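Local coordinates for sister chromatid cohesion protein (Chaetomium thermophilum, PDB 5T8V) that probably acts as a cohesin loader and chromatin-binding factor, here represented by the HEAT-repeat C-terminal part of the longer protein Scc2, at residues Arg726-Asn731 with Val784-Val789; Ser133-Cys138 with Met207-Ala212. One frame throughout, in Å; residues are numbered along the deposited sequence.

Contact 1 of 2, residues Arg726-Asn731 with Val784-Val789; sequences RSAIAN and VKRGNV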
loop_
_atom_site.group_PDB
_atom_site.type_symbol
_atom_site.label_atom_id
_atom_site.label_comp_id
_atom_site.label_asym_id
_atom_site.label_seq_id
_atom_site.Cartn_x
_atom_site.Cartn_y
_atom_site.Cartn_z
ATOM N N ARG A 726 -20.755 -6.799 13.514
ATOM C CA ARG A 726 -21.208 -5.526 14.068
ATOM C C ARG A 726 -20.845 -5.396 15.542
ATOM O O ARG A 726 -20.395 -4.333 15.987
ATOM C CB ARG A 726 -22.718 -5.379 13.873
ATOM C CG ARG A 726 -23.122 -4.883 12.491
ATOM C CD ARG A 726 -24.633 -4.775 12.357
ATOM N NE ARG A 726 -25.033 -4.015 11.176
ATOM C CZ ARG A 726 -26.295 -3.818 10.800
ATOM N NH1 ARG A 726 -27.293 -4.330 11.509
ATOM N NH2 ARG A 726 -26.560 -3.111 9.711
ATOM N N SER A 727 -21.024 -6.468 16.316
ATOM C CA SER A 727 -20.709 -6.404 17.740
ATOM C C SER A 727 -19.212 -6.224 17.971
ATOM O O SER A 727 -18.805 -5.472 18.864
ATOM C CB SER A 727 -21.216 -7.661 18.448
ATOM O OG SER A 727 -20.600 -8.828 17.932
ATOM N N ALA A 728 -18.374 -6.900 17.180
ATOM C CA ALA A 728 -16.930 -6.725 17.323
ATOM C C ALA A 728 -16.508 -5.307 16.949
ATOM O O ALA A 728 -15.707 -4.676 17.655
ATOM C CB ALA A 728 -16.195 -7.752 16.461
ATOM N N ILE A 729 -17.034 -4.795 15.833
ATOM C CA ILE A 729 -16.796 -3.408 15.433
ATOM C C ILE A 729 -17.135 -2.472 16.585
ATOM O O ILE A 729 -16.310 -1.661 17.023
ATOM C CB ILE A 729 -17.624 -3.053 14.183
ATOM C CG1 ILE A 729 -17.370 -4.032 13.025
ATOM C CG2 ILE A 729 -17.340 -1.620 13.740
ATOM C CD1 ILE A 729 -15.986 -3.992 12.462
ATOM N N ALA A 730 -18.368 -2.572 17.088
ATOM C CA ALA A 730 -18.817 -1.662 18.136
ATOM C C ALA A 730 -17.960 -1.797 19.387
ATOM O O ALA A 730 -17.702 -0.806 20.080
ATOM C CB ALA A 730 -20.288 -1.924 18.463
ATOM N N ASN A 731 -17.509 -3.014 19.693
ATOM C CA ASN A 731 -16.672 -3.208 20.872
ATOM C C ASN A 731 -15.331 -2.503 20.713
ATOM O O ASN A 731 -14.853 -1.852 21.649
ATOM C CB ASN A 731 -16.469 -4.700 21.134
ATOM C CG ASN A 731 -15.856 -4.971 22.493
ATOM O OD1 ASN A 731 -14.656 -4.785 22.692
ATOM N ND2 ASN A 731 -16.680 -5.411 23.438
ATOM N N VAL A 784 -21.804 -5.464 24.728
ATOM C CA VAL A 784 -21.328 -5.362 26.106
ATOM C C VAL A 784 -20.967 -6.739 26.647
ATOM O O VAL A 784 -20.012 -6.887 27.419
ATOM C CB VAL A 784 -22.369 -4.655 26.996
ATOM C CG1 VAL A 784 -22.747 -3.303 26.403
ATOM C CG2 VAL A 784 -23.606 -5.523 27.201
ATOM N N LYS A 785 -21.721 -7.770 26.256
ATOM C CA LYS A 785 -21.386 -9.128 26.673
ATOM C C LYS A 785 -20.055 -9.574 26.088
ATOM O O LYS A 785 -19.373 -10.419 26.677
ATOM C CB LYS A 785 -22.496 -10.096 26.261
ATOM C CG LYS A 785 -22.080 -11.565 26.259
ATOM C CD LYS A 785 -23.278 -12.484 26.459
ATOM C CE LYS A 785 -22.941 -13.938 26.160
ATOM N NZ LYS A 785 -23.068 -14.264 24.707
ATOM N N ARG A 786 -19.666 -9.011 24.945
ATOM C CA ARG A 786 -18.445 -9.449 24.280
ATOM C C ARG A 786 -17.215 -9.174 25.139
ATOM O O ARG A 786 -16.414 -10.079 25.400
ATOM C CB ARG A 786 -18.323 -8.764 22.918
ATOM C CG ARG A 786 -16.975 -8.954 22.247
ATOM C CD ARG A 786 -17.007 -8.484 20.801
ATOM N NE ARG A 786 -17.704 -9.433 19.937
ATOM C CZ ARG A 786 -17.130 -10.477 19.346
ATOM N NH1 ARG A 786 -15.838 -10.722 19.519
ATOM N NH2 ARG A 786 -17.850 -11.284 18.579
ATOM N N GLY A 787 -17.049 -7.933 25.594
ATOM C CA GLY A 787 -15.819 -7.564 26.269
ATOM C C GLY A 787 -15.948 -6.517 27.356
ATOM O O GLY A 787 -17.033 -6.285 27.898
ATOM N N ASN A 788 -14.821 -5.877 27.679
ATOM C CA ASN A 788 -14.732 -4.926 28.787
ATOM C C ASN A 788 -15.087 -3.536 28.266
ATOM O O ASN A 788 -14.226 -2.731 27.901
ATOM C CB ASN A 788 -13.337 -4.957 29.399
ATOM C CG ASN A 788 -12.777 -6.363 29.498
ATOM O OD1 ASN A 788 -13.489 -7.306 29.844
ATOM N ND2 ASN A 788 -11.496 -6.512 29.184
ATOM N N VAL A 789 -16.389 -3.258 28.229
ATOM C CA VAL A 789 -16.887 -2.012 27.656
ATOM C C VAL A 789 -18.074 -1.518 28.473
ATOM O O VAL A 789 -19.112 -1.144 27.918
ATOM C CB VAL A 789 -17.276 -2.203 26.178
ATOM C CG1 VAL A 789 -17.540 -0.870 25.525
ATOM C CG2 VAL A 789 -16.177 -2.935 25.411
#
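Asn731 and Arg786 make most of a partly buried contact of helix 723-735 with the C-terminal end of helix 773-786, two helices on in the repeat array, and the loop after it. From the last turn of its helix, Arg786 reaches along the side of helix 723-735 past Asn731 toward Ala728 and Ser727. Its CD packs at 3.8 Å from Asn731 CB, while a bend at chi3 (-75°) swings the guanidinium round until one face lies over the methyl of Ala728, CB 4.0 Å from its plane. Ser727 OG meets the edge of that group, 3.6 Å from Arg786 NE, but its hydroxyl proton is offered to the carbonyls of Val724 and Arg723, which share it or take it in turn. With CG anti to the backbone N (chi1 -168°), Asn731 reaches across to the end of the opposite helix. There ND2 donates to the carbonyl of Thr783, with Val789 CG2 lying against the amide, closest to ND2. The amide and guanidinium planes stand 74° apart and do not stack. A leucine in place of Asn731 would probably cost the Thr783 carbonyl this donor and put an apolar branch against the polar helix end. Between the segments lies van der Waals packing of polar side chains on one another and on the methyls of Ala728 and Val789; the polar grip is ND2 to the Thr783 carbonyl, just before the segment.

Contact 2 of 2, residues Ser133-Cys138 with Met207-Ala212; sequences SMRIMC and MSELIA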
loop_
_atom_site.group_PDB
_atom_site.type_symbol
_atom_site.label_atom_id
_atom_site.label_comp_id
_atom_site.label_asym_id
_atom_site.label_seq_id
_atom_site.Cartn_x
_atom_site.Cartn_y
_atom_site.Cartn_z
ATOM N N SER A 133 10.296 6.905 -65.925
ATOM C CA SER A 133 11.678 6.439 -66.003
ATOM C C SER A 133 11.935 5.320 -65.000
ATOM O O SER A 133 12.462 4.255 -65.355
ATOM C CB SER A 133 12.636 7.604 -65.762
ATOM O OG SER A 133 12.514 8.582 -66.779
ATOM N N MET A 134 11.564 5.542 -63.737
ATOM C CA MET A 134 11.781 4.524 -62.714
ATOM C C MET A 134 11.093 3.217 -63.090
ATOM O O MET A 134 11.715 2.147 -63.083
ATOM C CB MET A 134 11.280 5.027 -61.360
ATOM C CG MET A 134 11.941 6.314 -60.880
ATOM S SD MET A 134 13.743 6.241 -60.859
ATOM C CE MET A 134 14.139 7.274 -62.270
ATOM N N ARG A 135 9.803 3.284 -63.431
ATOM C CA ARG A 135 9.090 2.064 -63.799
ATOM C C ARG A 135 9.790 1.340 -64.942
ATOM O O ARG A 135 9.887 0.107 -64.938
ATOM C CB ARG A 135 7.648 2.388 -64.175
ATOM C CG ARG A 135 6.891 1.198 -64.731
ATOM C CD ARG A 135 5.401 1.367 -64.549
ATOM N NE ARG A 135 5.008 1.254 -63.148
ATOM C CZ ARG A 135 3.825 1.629 -62.670
ATOM N NH1 ARG A 135 2.913 2.155 -63.478
ATOM N NH2 ARG A 135 3.556 1.488 -61.381
ATOM N N ILE A 136 10.287 2.087 -65.929
ATOM C CA ILE A 136 11.066 1.475 -67.002
ATOM C C ILE A 136 12.279 0.756 -66.430
ATOM O O ILE A 136 12.675 -0.310 -66.918
ATOM C CB ILE A 136 11.471 2.538 -68.042
ATOM C CG1 ILE A 136 10.240 2.972 -68.840
ATOM C CG2 ILE A 136 12.558 1.998 -68.979
ATOM C CD1 ILE A 136 10.469 4.181 -69.722
ATOM N N MET A 137 12.891 1.323 -65.389
ATOM C CA MET A 137 13.993 0.648 -64.714
ATOM C C MET A 137 13.529 -0.467 -63.784
ATOM O O MET A 137 14.374 -1.123 -63.166
ATOM C CB MET A 137 14.829 1.657 -63.925
ATOM C CG MET A 137 15.832 2.414 -64.776
ATOM S SD MET A 137 16.906 3.488 -63.808
ATOM C CE MET A 137 15.765 4.800 -63.389
ATOM N N CYS A 138 12.220 -0.704 -63.669
ATOM C CA CYS A 138 11.684 -1.784 -62.846
ATOM C C CYS A 138 11.090 -2.913 -63.686
ATOM O O CYS A 138 10.161 -3.594 -63.248
ATOM C CB CYS A 138 10.633 -1.244 -61.879
ATOM S SG CYS A 138 11.301 -0.191 -60.585
ATOM N N MET A 207 9.568 5.241 -56.045
ATOM C CA MET A 207 10.942 5.106 -55.569
ATOM C C MET A 207 11.064 3.950 -54.587
ATOM O O MET A 207 12.019 3.157 -54.659
ATOM C CB MET A 207 11.405 6.409 -54.917
ATOM C CG MET A 207 11.376 7.612 -55.840
ATOM S SD MET A 207 12.502 7.456 -57.238
ATOM C CE MET A 207 14.090 7.578 -56.422
ATOM N N SER A 208 10.108 3.842 -53.656
ATOM C CA SER A 208 10.078 2.685 -52.765
ATOM C C SER A 208 10.152 1.390 -53.555
ATOM O O SER A 208 10.892 0.469 -53.188
ATOM C CB SER A 208 8.811 2.705 -51.908
ATOM O OG SER A 208 8.871 3.727 -50.931
ATOM N N GLU A 209 9.395 1.300 -54.650
ATOM C CA GLU A 209 9.488 0.124 -55.508
ATOM C C GLU A 209 10.862 0.025 -56.160
ATOM O O GLU A 209 11.443 -1.063 -56.233
ATOM C CB GLU A 209 8.391 0.168 -56.571
ATOM C CG GLU A 209 8.407 -1.002 -57.540
ATOM C CD GLU A 209 7.300 -0.915 -58.571
ATOM O OE1 GLU A 209 6.336 -0.151 -58.346
ATOM O OE2 GLU A 209 7.399 -1.605 -59.608
ATOM N N LEU A 210 11.401 1.153 -56.629
ATOM C CA LEU A 210 12.678 1.149 -57.333
ATOM C C LEU A 210 13.767 0.481 -56.508
ATOM O O LEU A 210 14.425 -0.460 -56.967
ATOM C CB LEU A 210 13.097 2.578 -57.683
ATOM C CG LEU A 210 14.480 2.717 -58.341
ATOM C CD1 LEU A 210 14.407 2.392 -59.825
ATOM C CD2 LEU A 210 15.057 4.098 -58.114
ATOM N N ILE A 211 13.986 0.968 -55.285
ATOM C CA ILE A 211 15.141 0.512 -54.519
ATOM C C ILE A 211 15.117 -0.988 -54.246
ATOM O O ILE A 211 16.136 -1.545 -53.826
ATOM C CB ILE A 211 15.259 1.298 -53.194
ATOM C CG1 ILE A 211 13.989 1.141 -52.353
ATOM C CG2 ILE A 211 15.548 2.765 -53.488
ATOM C CD1 ILE A 211 14.080 1.794 -50.986
ATOM N N ALA A 212 13.990 -1.659 -54.484
ATOM C CA ALA A 212 13.905 -3.100 -54.285
ATOM C C ALA A 212 14.283 -3.904 -55.517
ATOM O O ALA A 212 14.582 -5.097 -55.390
ATOM C CB ALA A 212 12.488 -3.496 -53.867
#
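Met134, Met207 and Leu210 form the close-packed side of a buried contact between helix 120-136 and helix 190-213. The Met134 chain folds at chi2 (-53°) and sets its sulfur against the leucine, SD lying 3.7 Å from Leu210 CD2. Met207 leaves its helix pointing away from the contact but curls back at chi2 and chi3, bringing its SD to 3.9 Å from Met134 CG, the thioethers crossing at an angle. On the other branch of the leucine, CD1 is 4.1 Å from Cys138 SG. That sulfur also lies against the helix backbone, 3.8 Å from Leu210 CA, where the chain leaving helix 120-136 comes nearest to its partner. Met137 adds its CB to the same apolar patch, and helix 149-172 covers it, with Ile152 on Met137 and Leu210, and Ala155 on Met207. The opposite margin is looser and polar. Glu209 extends along the edge of the contact and approaches Arg135 only distantly, NH2 to OE1 being 4.4 Å, beyond a salt bridge. Each charge has another partner: OE2 pairs with Lys213, one turn further along the helix, and Arg135 NH1 bonds a citrate, probably from the crystallisation liquor. A sulfur-rich apolar seam between helices, bordered on one side by the charges of Arg135 and the partly exposed Glu209, is ordinary helix-against-helix packing in a helical region near the N-terminal end of this HEAT-repeat-containing fragment.

From the N terminus the chain first forms contact 2, where helix 190-213 returns to the end of helix 120-136 after 68 mostly helical residues, including helix 149-172. Some 500 residues later contact 1 closes a second, shorter excursion of 52 residues, bringing helix 773-786 beside helix 723-735 within the PDS5-related region. The two loops follow in series, neither nested nor crossed. They lie on opposite sides of the chain's centre, with contact centres 87 Å apart, and do not touch. Each joins segments close in sequence, a short-range closure expected of an elongated repeat protein: contact 2 within the N-terminal helical body, contact 1 within the middle of the chain.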